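Local coordinates for mirolysin (Tannerella forsythia, PDB 6R7V), which probably cleaves proteins as a zinc-dependent endopeptidase of the pappalysin family of metzincins, here in its latent zymogen form, at residues Val135-Ser138 with Asn143-Trp146; Arg108-Asn113 with Arg149-Ile154. The protein carries 1 engineered substitution. All blocks are in the same frame, centred on the assembly; numbering follows the deposited sequence. Where two conformers were deposited one is given.

Overall arrangement
Following the chain from the N terminus, two helices precede strands 45-55 and, later, 101-105 of the mixed sheet, and the loop after 101-105 supplies the 108-113 side of contact 2. Strand 118-122 follows, and then a long loop in which contact 1 ties 135-138 to 143-146, closing a short excursion of four residues. The chain next reaches 149-154, which leads into strand 152-157 and completes contact 2, so that the smaller closure lies within the larger one. The two do not cross, and their centres are about 12 Å apart. Trp-146 bridges them, packing on Asp-109 and Pro-110 while its backbone N meets OD1 of Asn-153, probably as a hydrogen bond.

Contact 1: residues Val135-Ser138 with Asn143-Trp146; sequences VKFS and NNAW
Ser-138 and Asn-144 grip each other through two reciprocal backbone-to-side-chain hydrogen bonds, closing a short bend within the long loop that joins strands 118-122 and 152-157 of the mixed sheet and illustrating how side chains can pin an irregular turn. Ser-138 N donates to Asn-144 OD1 over 2.9 Å, arriving from above the amide plane. In return, Asn-144 N donates to Ser-138 OG at 3.0 Å. The first torsions (chi1 -63° and -70°) keep OG of Ser-138 and the amide of Asn-144 on the backbone-N side of their own residues, where each can meet the other residue's N-H. The ring of Phe-137 stands nearly perpendicular to the Asn-144 amide, the two planes being 79° apart.

A backbone bond adds a third tie, from Asn-143 N to Val-135 O at 2.9 Å. At the next carbonyl the link is less direct. Lys-136 O receives a CA-H...O contact from Asn-144 CA at 3.4 Å, and it also accepts from a water that in turn accepts from Ala-145 N.

Outside the pair of segments, Trp-155 NE1 of strand 152-157 bonds to Asn-143 O and joins the loop to the sheet. CB of Lys-136 points away from 143-146, and its NZ bonds to Thr-179 O and forms a salt bridge with Asp-133 OD1. At the bridging water, the distances are 2.7 Å to Lys-136 O and 2.9 Å to Ala-145 N.

Contact 2: residues Arg108-Asn113 with Arg149-Ile154; sequences RDPNGN and RRYLNI
Tyr-151 reaches across to the 108-113 loop and makes nearly the whole contact through the far end of its ring, an example of one side chain joining a loop to a sheet. Its hydroxyl donates a hydrogen bond to the backbone carbonyl of Arg-108, with OH and O 2.7 Å apart. The acceptor lies at the ring edge, near the ring plane, whereas the hydroxyl oxygen is tilted 32° from the carbonyl plane. The side chain leaves the backbone with CG anti to its carbonyl carbon (chi1 -55°), and CB already points toward the loop, so the ring carries the hydroxyl outward to this carbonyl. Tyr-151 OH also comes within 3.2 Å of Asp-109 C, a close approach to the next peptide.

Apolar packing accompanies the bond. CG of Pro-110 rests 3.9 Å from Tyr-151 CE2, approaching the ring obliquely. Trp-146 meets Tyr-151 edge-to-face and also touches Asp-109 and Pro-110, while Leu-307 of helix 304-307 also touches the tyrosine.

Polar bonds within 108-113 set the shape of the loop that Tyr-151 meets. Asp-109 OD1 accepts from Asn-111 N at 2.8 Å and from Asn-113 N at 2.9 Å, the two donors coming from opposite faces of the carboxylate plane. A type I beta turn runs from Asp-109 to Gly-112, closed by the bond from Gly-112 N to Asp-109 O at 3.0 Å, and the Asx turn at Asp-109 supplements it. The bond from Asp-109 N to Asn-113 O and the positive phi of Gly-112 (84°), which favours glycine, are consistent with a type I turn followed by a G1 beta bulge, with the Tyr-151 ring spanning the gap to it from the residue just before strand 152-157.

Contact 1: residues Val135-Ser138 with Asn143-Trp146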
loop_
_atom_site.group_PDB
_atom_site.type_symbol
_atom_site.label_atom_id
_atom_site.label_comp_id
_atom_site.label_asym_id
_atom_site.label_seq_id
_atom_site.Cartn_x
_atom_site.Cartn_y
_atom_site.Cartn_z
ATOM N N VAL A 135 -15.634 -5.837 -4.800
ATOM C CA VAL A 135 -15.734 -5.551 -3.354
ATOM C C VAL A 135 -16.017 -4.049 -3.118
ATOM O O VAL A 135 -16.449 -3.656 -2.030
ATOM C CB VAL A 135 -14.442 -6.022 -2.603
ATOM C CG1 VAL A 135 -13.269 -5.059 -2.838
ATOM C CG2 VAL A 135 -14.692 -6.167 -1.100
ATOM N N LYS A 136 -15.760 -3.217 -4.142
ATOM C CA LYS A 136 -15.857 -1.770 -4.003
ATOM C C LYS A 136 -17.204 -1.231 -4.426
ATOM O O LYS A 136 -17.394 -0.009 -4.442
ATOM C CB LYS A 136 -14.745 -1.104 -4.845
ATOM C CG LYS A 136 -13.364 -1.587 -4.456
ATOM C CD LYS A 136 -12.297 -0.886 -5.279
ATOM C CE LYS A 136 -10.913 -1.364 -4.861
ATOM N NZ LYS A 136 -9.859 -0.976 -5.845
ATOM N N PHE A 137 -18.163 -2.121 -4.696
ATOM C CA PHE A 137 -19.478 -1.700 -5.145
ATOM C C PHE A 137 -20.583 -2.418 -4.405
ATOM O O PHE A 137 -20.711 -3.649 -4.489
ATOM C CB PHE A 137 -19.637 -1.942 -6.640
ATOM C CG PHE A 137 -18.696 -1.070 -7.430
ATOM C CD1 PHE A 137 -17.593 -1.616 -8.075
ATOM C CD2 PHE A 137 -18.907 0.307 -7.517
ATOM C CE1 PHE A 137 -16.718 -0.798 -8.804
ATOM C CE2 PHE A 137 -18.021 1.125 -8.227
ATOM C CZ PHE A 137 -16.954 0.560 -8.888
ATOM N N SER A 138 -21.411 -1.649 -3.710
ATOM C CA SER A 138 -22.563 -2.196 -2.996
ATOM C C SER A 138 -23.470 -3.035 -3.909
ATOM O O SER A 138 -23.948 -4.099 -3.497
ATOM C CB SER A 138 -23.375 -1.067 -2.385
ATOM O OG SER A 138 -22.613 -0.359 -1.423
ATOM N N ASN A 143 -19.045 -2.969 -0.983
ATOM C CA ASN A 143 -19.495 -1.746 -0.306
ATOM C C ASN A 143 -18.876 -0.524 -0.981
ATOM O O ASN A 143 -17.649 -0.470 -1.159
ATOM C CB ASN A 143 -19.171 -1.771 1.208
ATOM C CG ASN A 143 -19.861 -0.673 1.986
ATOM O OD1 ASN A 143 -19.263 0.008 2.832
ATOM N ND2 ASN A 143 -21.112 -0.422 1.698
ATOM N N ASN A 144 -19.714 0.430 -1.411
ATOM C CA ASN A 144 -19.209 1.637 -2.075
ATOM C C ASN A 144 -18.180 2.376 -1.231
ATOM O O ASN A 144 -18.291 2.437 -0.003
ATOM C CB ASN A 144 -20.341 2.619 -2.363
ATOM C CG ASN A 144 -21.320 2.197 -3.424
ATOM O OD1 ASN A 144 -21.167 1.182 -4.110
ATOM N ND2 ASN A 144 -22.368 3.002 -3.605
ATOM N N ALA A 145 -17.194 2.970 -1.896
ATOM C CA ALA A 145 -16.205 3.772 -1.210
ATOM C C ALA A 145 -16.827 5.017 -0.595
ATOM O O ALA A 145 -17.844 5.534 -1.083
ATOM C CB ALA A 145 -15.141 4.195 -2.218
ATOM N N TRP A 146 -16.199 5.497 0.476
ATOM C CA TRP A 146 -16.458 6.792 1.062
ATOM C C TRP A 146 -15.590 7.782 0.327
ATOM O O TRP A 146 -14.394 7.493 0.124
ATOM C CB TRP A 146 -16.073 6.804 2.537
ATOM C CG TRP A 146 -16.989 6.044 3.453
ATOM C CD1 TRP A 146 -18.006 5.181 3.121
ATOM C CD2 TRP A 146 -16.962 6.103 4.877
ATOM N NE1 TRP A 146 -18.671 4.779 4.269
ATOM C CE2 TRP A 146 -18.002 5.273 5.359
ATOM C CE3 TRP A 146 -16.232 6.869 5.801
ATOM C CZ2 TRP A 146 -18.283 5.154 6.720
ATOM C CZ3 TRP A 146 -16.446 6.669 7.145
ATOM C CH2 TRP A 146 -17.485 5.850 7.594
HETATM O O HOH W 1 -16.898 2.587 -4.768
#

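Contact 2: residues Arg108-Asn113 with Arg149-Ile154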
loop_
_atom_site.group_PDB
_atom_site.type_symbol
_atom_site.label_atom_id
_atom_site.label_comp_id
_atom_site.label_asym_id
_atom_site.label_seq_id
_atom_site.Cartn_x
_atom_site.Cartn_y
_atom_site.Cartn_z
ATOM N N ARG A 108 -15.986 10.741 11.507
ATOM C CA ARG A 108 -17.141 11.387 10.847
ATOM C C ARG A 108 -17.305 10.769 9.478
ATOM O O ARG A 108 -16.311 10.679 8.744
ATOM C CB ARG A 108 -16.932 12.904 10.728
ATOM C CG ARG A 108 -16.895 13.585 12.083
ATOM C CD ARG A 108 -16.430 14.992 11.970
ATOM N NE ARG A 108 -16.028 15.518 13.273
ATOM C CZ ARG A 108 -15.797 16.803 13.511
ATOM N NH1 ARG A 108 -15.902 17.695 12.535
ATOM N NH2 ARG A 108 -15.450 17.204 14.725
ATOM N N ASP A 109 -18.529 10.295 9.155
ATOM C CA ASP A 109 -18.749 9.632 7.873
ATOM C C ASP A 109 -19.050 10.703 6.803
ATOM O O ASP A 109 -19.122 11.885 7.144
ATOM C CB ASP A 109 -19.846 8.542 7.977
ATOM C CG ASP A 109 -21.288 9.004 8.058
ATOM O OD1 ASP A 109 -21.548 10.222 7.860
ATOM O OD2 ASP A 109 -22.169 8.151 8.358
ATOM N N PRO A 110 -19.249 10.344 5.525
ATOM C CA PRO A 110 -19.459 11.375 4.500
ATOM C C PRO A 110 -20.735 12.189 4.668
ATOM O O PRO A 110 -20.876 13.211 4.012
ATOM C CB PRO A 110 -19.517 10.559 3.208
ATOM C CG PRO A 110 -18.635 9.356 3.515
ATOM C CD PRO A 110 -19.059 9.014 4.900
ATOM N N ASN A 111 -21.674 11.738 5.523
ATOM C CA ASN A 111 -22.899 12.499 5.758
ATOM C C ASN A 111 -22.809 13.324 7.053
ATOM O O ASN A 111 -23.820 13.895 7.464
ATOM C CB ASN A 111 -24.144 11.583 5.780
ATOM C CG ASN A 111 -24.319 10.876 4.467
ATOM O OD1 ASN A 111 -23.895 11.382 3.420
ATOM N ND2 ASN A 111 -24.922 9.699 4.496
ATOM N N GLY A 112 -21.635 13.350 7.695
ATOM C CA GLY A 112 -21.453 14.108 8.935
ATOM C C GLY A 112 -21.884 13.365 10.186
ATOM O O GLY A 112 -21.965 13.960 11.275
ATOM N N ASN A 113 -22.181 12.067 10.050
ATOM C CA ASN A 113 -22.589 11.302 11.218
ATOM C C ASN A 113 -21.391 10.673 11.899
ATOM O O ASN A 113 -20.388 10.400 11.251
ATOM C CB ASN A 113 -23.588 10.238 10.828
ATOM C CG ASN A 113 -24.918 10.866 10.511
ATOM O OD1 ASN A 113 -25.429 11.685 11.282
ATOM N ND2 ASN A 113 -25.472 10.551 9.353
ATOM N N ARG A 149 -11.578 11.420 -2.061
ATOM C CA ARG A 149 -10.748 12.628 -1.968
ATOM C C ARG A 149 -10.398 12.884 -0.515
ATOM O O ARG A 149 -9.456 13.610 -0.226
ATOM C CB ARG A 149 -11.506 13.848 -2.505
ATOM C CG ARG A 149 -12.034 13.685 -3.919
ATOM C CD ARG A 149 -12.810 14.910 -4.395
ATOM N NE ARG A 149 -12.002 16.135 -4.465
ATOM C CZ ARG A 149 -11.052 16.355 -5.369
ATOM N NH1 ARG A 149 -10.731 15.413 -6.249
ATOM N NH2 ARG A 149 -10.398 17.512 -5.386
ATOM N N ARG A 150 -11.193 12.330 0.418
ATOM C CA ARG A 150 -11.040 12.609 1.836
ATOM C C ARG A 150 -10.648 11.417 2.687
ATOM O O ARG A 150 -10.107 11.633 3.773
ATOM C CB ARG A 150 -12.344 13.182 2.377
ATOM C CG ARG A 150 -12.606 14.567 1.767
ATOM C CD ARG A 150 -13.877 15.197 2.245
ATOM N NE ARG A 150 -14.391 16.061 1.185
ATOM C CZ ARG A 150 -15.498 16.786 1.268
ATOM N NH1 ARG A 150 -16.216 16.787 2.384
ATOM N NH2 ARG A 150 -15.894 17.520 0.239
ATOM N N TYR A 151 -10.962 10.204 2.260
ATOM C CA TYR A 151 -10.661 9.012 3.050
ATOM C C TYR A 151 -9.864 8.030 2.260
ATOM O O TYR A 151 -10.093 7.840 1.062
ATOM C CB TYR A 151 -11.977 8.268 3.443
ATOM C CG TYR A 151 -13.003 9.116 4.164
ATOM C CD1 TYR A 151 -13.079 9.122 5.558
ATOM C CD2 TYR A 151 -13.982 9.820 3.457
ATOM C CE1 TYR A 151 -14.068 9.844 6.224
ATOM C CE2 TYR A 151 -15.004 10.501 4.113
ATOM C CZ TYR A 151 -15.037 10.520 5.498
ATOM O OH TYR A 151 -16.015 11.237 6.132
ATOM N N LEU A 152 -8.955 7.339 2.956
ATOM C CA LEU A 152 -8.352 6.122 2.415
ATOM C C LEU A 152 -9.305 4.996 2.755
ATOM O O LEU A 152 -9.567 4.719 3.928
ATOM C CB LEU A 152 -6.952 5.834 2.974
ATOM C CG LEU A 152 -6.424 4.372 2.855
ATOM C CD1 LEU A 152 -6.240 3.930 1.384
ATOM C CD2 LEU A 152 -5.087 4.196 3.558
ATOM N N ASN A 153 -9.811 4.335 1.710
ATOM C CA ASN A 153 -10.705 3.190 1.834
ATOM C C ASN A 153 -9.913 1.894 1.777
ATOM O O ASN A 153 -9.181 1.665 0.799
ATOM C CB ASN A 153 -11.719 3.182 0.701
ATOM C CG ASN A 153 -12.734 4.274 0.779
ATOM O OD1 ASN A 153 -13.879 4.071 1.211
ATOM N ND2 ASN A 153 -12.350 5.464 0.376
ATOM N N ILE A 154 -10.032 1.076 2.830
ATOM C CA ILE A 154 -9.385 -0.218 2.899
ATOM C C ILE A 154 -10.461 -1.272 2.980
ATOM O O ILE A 154 -11.180 -1.316 4.000
ATOM C CB ILE A 154 -8.436 -0.353 4.097
ATOM C CG1 ILE A 154 -7.358 0.758 4.128
ATOM C CG2 ILE A 154 -7.814 -1.756 4.063
ATOM C CD1 ILE A 154 -6.392 0.647 5.382
#